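Side-chain contacts in putative lipase (Bacteroides thetaiotaomicron VPI-5482, PDB 3BZW), which probably acts as a lysophospholipase-like esterase or lipase of the SGNH (GDSL) hydrolase family, though its substrate is not established: residues A[50-55]-A[250-255]; A[145-150]-A[200-205]. All blocks are in the same frame, centred on the assembly; numbering follows the deposited sequence.

Interaction 1. Residues A[50-55]-A[250-255]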
# COMPACT_ATOMS: atom_id res chain seq x y z
N TRP A 50 15.61 35.91 20.02
CA TRP A 50 15.27 37.25 19.57
C TRP A 50 16.35 38.27 19.92
O TRP A 50 16.43 39.34 19.32
CB TRP A 50 13.91 37.70 20.13
CG TRP A 50 13.67 37.33 21.56
CD1 TRP A 50 12.95 36.26 22.02
CD2 TRP A 50 14.17 38.00 22.72
NE1 TRP A 50 12.96 36.24 23.40
CE2 TRP A 50 13.70 37.29 23.85
CE3 TRP A 50 14.96 39.14 22.91
CZ2 TRP A 50 14.00 37.68 25.16
CZ3 TRP A 50 15.26 39.53 24.22
CH2 TRP A 50 14.78 38.80 25.32
N ASP A 51 17.18 37.93 20.90
CA ASP A 51 18.26 38.82 21.32
C ASP A 51 19.37 38.74 20.27
O ASP A 51 20.04 39.74 19.97
CB ASP A 51 18.80 38.37 22.68
CG ASP A 51 19.25 39.54 23.54
OD1 ASP A 51 19.91 40.45 23.00
OD2 ASP A 51 18.96 39.54 24.75
N PHE A 52 19.57 37.56 19.71
CA PHE A 52 20.58 37.37 18.67
C PHE A 52 20.13 38.06 17.39
O PHE A 52 20.94 38.65 16.68
CB PHE A 52 20.80 35.88 18.41
CG PHE A 52 21.65 35.20 19.44
CD1 PHE A 52 23.02 35.43 19.50
CD2 PHE A 52 21.08 34.33 20.36
CE1 PHE A 52 23.82 34.80 20.45
CE2 PHE A 52 21.86 33.69 21.32
CZ PHE A 52 23.24 33.92 21.37
N LEU A 53 18.83 37.98 17.10
CA LEU A 53 18.29 38.61 15.90
C LEU A 53 18.37 40.13 16.03
O LEU A 53 18.56 40.84 15.04
CB LEU A 53 16.84 38.17 15.67
CG LEU A 53 16.66 36.71 15.24
CD1 LEU A 53 15.18 36.39 15.13
CD2 LEU A 53 17.36 36.47 13.91
N LYS A 54 18.24 40.62 17.26
CA LYS A 54 18.33 42.05 17.51
C LYS A 54 19.74 42.49 17.12
O LYS A 54 19.94 43.50 16.45
CB LYS A 54 18.10 42.35 18.99
CG LYS A 54 18.06 43.83 19.32
CD LYS A 54 17.96 44.08 20.82
CE LYS A 54 19.28 43.81 21.52
NZ LYS A 54 19.19 44.08 22.99
N GLU A 55 20.71 41.69 17.56
CA GLU A 55 22.13 41.92 17.31
C GLU A 55 22.55 41.79 15.85
O GLU A 55 23.24 42.65 15.31
CB GLU A 55 22.93 40.94 18.17
CG GLU A 55 24.42 40.87 17.90
CD GLU A 55 25.07 39.71 18.65
OE1 GLU A 55 24.72 39.51 19.83
OE2 GLU A 55 25.92 39.01 18.07
N ARG A 250 21.61 28.66 17.73
CA ARG A 250 21.41 27.83 16.54
C ARG A 250 20.00 28.11 16.03
O ARG A 250 19.76 28.20 14.82
CB ARG A 250 21.59 26.34 16.87
CG ARG A 250 21.26 25.41 15.71
CD ARG A 250 21.99 24.08 15.79
NE ARG A 250 21.62 23.21 14.67
CZ ARG A 250 22.32 22.16 14.26
NH1 ARG A 250 23.45 21.83 14.88
NH2 ARG A 250 21.90 21.45 13.22
N MSE A 251 19.06 28.27 16.95
CA MSE A 251 17.67 28.57 16.60
C MSE A 251 17.59 29.91 15.85
O MSE A 251 16.97 30.01 14.80
CB MSE A 251 16.81 28.67 17.87
CG MSE A 251 16.46 27.34 18.50
SE MSE A 251 15.85 27.54 20.34
CE MSE A 251 14.42 28.80 20.03
N ALA A 252 18.24 30.92 16.42
CA ALA A 252 18.25 32.26 15.82
C ALA A 252 18.89 32.26 14.44
O ALA A 252 18.37 32.87 13.50
CB ALA A 252 18.98 33.24 16.75
N ARG A 253 20.02 31.58 14.31
CA ARG A 253 20.71 31.53 13.03
C ARG A 253 19.85 30.81 12.00
O ARG A 253 19.83 31.16 10.82
CB ARG A 253 22.06 30.83 13.17
CG ARG A 253 23.05 31.24 12.11
CD ARG A 253 23.55 32.65 12.36
NE ARG A 253 24.11 33.24 11.15
CZ ARG A 253 24.66 34.45 11.09
NH1 ARG A 253 24.74 35.20 12.19
NH2 ARG A 253 25.12 34.91 9.94
N THR A 254 19.13 29.79 12.45
CA THR A 254 18.25 29.03 11.57
C THR A 254 17.14 29.96 11.11
O THR A 254 16.84 30.08 9.92
CB THR A 254 17.61 27.83 12.31
OG1 THR A 254 18.64 26.90 12.68
CG2 THR A 254 16.59 27.12 11.43
N LEU A 255 16.54 30.65 12.08
CA LEU A 255 15.45 31.58 11.82
C LEU A 255 15.90 32.68 10.85
O LEU A 255 15.15 33.07 9.96
CB LEU A 255 15.01 32.18 13.15
CG LEU A 255 13.61 32.79 13.29
CD1 LEU A 255 12.57 31.88 12.66
CD2 LEU A 255 13.32 33.00 14.78

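Interaction 2. Residues A[145-150]-A[200-205]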
# COMPACT_ATOMS: atom_id res chain seq x y z
N GLY A 145 -8.96 23.87 18.42
CA GLY A 145 -9.87 24.97 18.73
C GLY A 145 -9.09 26.21 19.12
O GLY A 145 -9.44 27.32 18.73
N ARG A 146 -8.02 26.02 19.89
CA ARG A 146 -7.18 27.13 20.33
C ARG A 146 -6.46 27.77 19.15
O ARG A 146 -6.26 28.99 19.12
CB ARG A 146 -6.16 26.65 21.36
CG ARG A 146 -6.79 26.19 22.66
CD ARG A 146 -5.73 25.69 23.63
NE ARG A 146 -6.31 25.35 24.93
CZ ARG A 146 -5.59 25.09 26.02
NH1 ARG A 146 -4.27 25.13 25.96
NH2 ARG A 146 -6.20 24.80 27.16
N ILE A 147 -6.04 26.95 18.19
CA ILE A 147 -5.35 27.48 17.02
C ILE A 147 -6.34 28.29 16.18
O ILE A 147 -6.00 29.35 15.66
CB ILE A 147 -4.74 26.33 16.17
CG1 ILE A 147 -3.59 25.69 16.96
CG2 ILE A 147 -4.21 26.88 14.85
CD1 ILE A 147 -2.98 24.45 16.29
N ASN A 148 -7.57 27.80 16.06
CA ASN A 148 -8.59 28.51 15.30
C ASN A 148 -8.83 29.89 15.92
O ASN A 148 -8.86 30.90 15.22
CB ASN A 148 -9.92 27.74 15.28
CG ASN A 148 -9.88 26.52 14.37
OD1 ASN A 148 -9.06 26.44 13.46
ND2 ASN A 148 -10.78 25.58 14.61
N ILE A 149 -9.00 29.91 17.24
CA ILE A 149 -9.22 31.16 17.97
C ILE A 149 -8.00 32.08 17.86
O ILE A 149 -8.12 33.28 17.61
CB ILE A 149 -9.49 30.90 19.47
CG1 ILE A 149 -10.84 30.19 19.64
CG2 ILE A 149 -9.47 32.22 20.24
CD1 ILE A 149 -11.10 29.68 21.05
N GLY A 150 -6.82 31.50 18.05
CA GLY A 150 -5.58 32.26 17.99
C GLY A 150 -5.27 32.91 16.65
O GLY A 150 -4.94 34.10 16.59
N GLN A 200 2.20 18.70 14.11
CA GLN A 200 1.46 18.60 12.86
C GLN A 200 0.27 19.53 12.73
O GLN A 200 -0.00 20.05 11.64
CB GLN A 200 1.03 17.15 12.63
CG GLN A 200 2.20 16.17 12.43
CD GLN A 200 3.15 16.60 11.32
OE1 GLN A 200 2.71 16.93 10.21
NE2 GLN A 200 4.45 16.59 11.60
N ALA A 201 -0.45 19.77 13.83
CA ALA A 201 -1.61 20.65 13.79
C ALA A 201 -1.20 22.06 13.36
O ALA A 201 -1.92 22.74 12.63
CB ALA A 201 -2.28 20.71 15.16
N ILE A 202 -0.03 22.50 13.81
CA ILE A 202 0.45 23.82 13.44
C ILE A 202 0.78 23.83 11.94
O ILE A 202 0.40 24.75 11.22
CB ILE A 202 1.69 24.22 14.27
CG1 ILE A 202 1.27 24.41 15.74
CG2 ILE A 202 2.29 25.51 13.73
CD1 ILE A 202 2.44 24.64 16.69
N LYS A 203 1.47 22.79 11.48
CA LYS A 203 1.82 22.72 10.06
C LYS A 203 0.57 22.75 9.19
O LYS A 203 0.53 23.42 8.16
CB LYS A 203 2.62 21.44 9.76
CG LYS A 203 3.94 21.36 10.50
CD LYS A 203 4.76 20.14 10.10
CE LYS A 203 5.24 20.25 8.66
NZ LYS A 203 6.20 19.17 8.31
N GLU A 204 -0.46 22.01 9.61
CA GLU A 204 -1.72 21.94 8.87
C GLU A 204 -2.45 23.28 8.84
O GLU A 204 -3.17 23.58 7.89
CB GLU A 204 -2.62 20.88 9.48
CG GLU A 204 -2.18 19.46 9.17
CD GLU A 204 -2.68 18.46 10.19
OE1 GLU A 204 -3.78 18.67 10.74
OE2 GLU A 204 -1.97 17.46 10.42
N ALA A 205 -2.28 24.07 9.89
CA ALA A 205 -2.94 25.37 9.97
C ALA A 205 -2.51 26.30 8.84
O ALA A 205 -3.25 27.21 8.47
CB ALA A 205 -2.65 26.03 11.33

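Interaction 1. Residues A[50-55]-A[250-255]
F52 and A252 meet carbon to carbon: the CB atoms of F52 and A252 lie 3.6 Å apart, at the point where the two helices come nearest. The aromatic ring of F52 is not turned squarely onto the alanine methyl but lies oblique to it. With CG beside the backbone N (chi1 -78°), the ring leans toward the N-terminal end of its helix, onto K47; the ring of W56, from the following turn, also meets it. L53 packs beside F52 against A252. One branch, CD2, rests 3.8 Å from the backbone O of A252, a van der Waals contact of a methyl with the carbonyl oxygen, without hydrogen bonding. The other branch, CD1, continues the chain outward (chi2 177°) to reach CD2 of L255 at 3.9 Å, the two leucine side chains crossing at about a right angle. A252 also touches Y49 and W56, so its methyl is a knob in the hole bounded by Y49, F52, L53 and W56, textbook knobs-into-holes packing. The small residue lets the axes of the short segments approach to 8.7 Å at a crossing angle of -53°. In the α/β/α fold of SGNH hydrolases this pairs the helix after the first strand with the C-terminal helix. Behind the interface, T254 OG1 donates to R250 O (2.7 Å), while T254 N reaches the same oxygen from the opposite face of the carbonyl, so two donors grip one buried acceptor. The guanidinium of R250 bonds within the chain to Y232 OH and T220 O, and to K161 O of the second subunit.

Interaction 2. Residues A[145-150]-A[200-205]
This is buried, wholly apolar helix-to-helix packing between residues 145-150 and 200-205, in one of the two helical layers that cover the parallel sheet of the SGNH hydrolase fold. A single large side chain, I147, carries it from one side, and two alanines with part of I202 receive it on the other. The branches of I147 divide the work. CG2, placed anti to the backbone N, touches CB of A205 at 3.9 Å. CG1 lies beside the backbone N and carries the chain on in an extended form (chi2 174°), bringing CD1 4.0 Å from CB of A201 and, more loosely, 4.3 Å from CG1 of I202. The isoleucine thus spans the two methyls that A201 and A205 present one helical turn apart. The small alanines notwithstanding, the axes of the short segments stay 10.9 Å apart, a distance consistent with the extended I147 lying between them. The signed crossing angle of -38° is close to that usual for neighbouring helices packed on one face of a parallel sheet. Y143, touching A201 and I202, and I151, touching A205, extend the same row of side chains a turn to either side of I147. Beside it, N148 joins the helices by accepting from W209 NE1 and ties its own ND2 to the backbone oxygens of V137 and W110. Helix 143-157 connects strands 91-95 and 162-166, helix 195-210 follows 162-166 and precedes edge strand 213-214, and the contact therefore packs together the helices of two successive crossover connections.

Interaction 2 is nested within the chain loop closed by interaction 1, and the two do not touch: their centres are 25 Å apart and their nearest atoms about 12 Å. They share the central parallel sheet rather than any helix. Interaction 1 joins helix 49-57, from the first crossover, to the C-terminal helix 245-258, bringing the two ends of the fold together. Interaction 2 joins helices 143-157 and 195-210 of the later crossovers. Given the strand order 2-1-3-4-5 and right-handed crossovers, the pairs probably cover opposite faces of the sheet, as expected for the three-layer SGNH fold. Both contacts include segment residues that approach the second subunit.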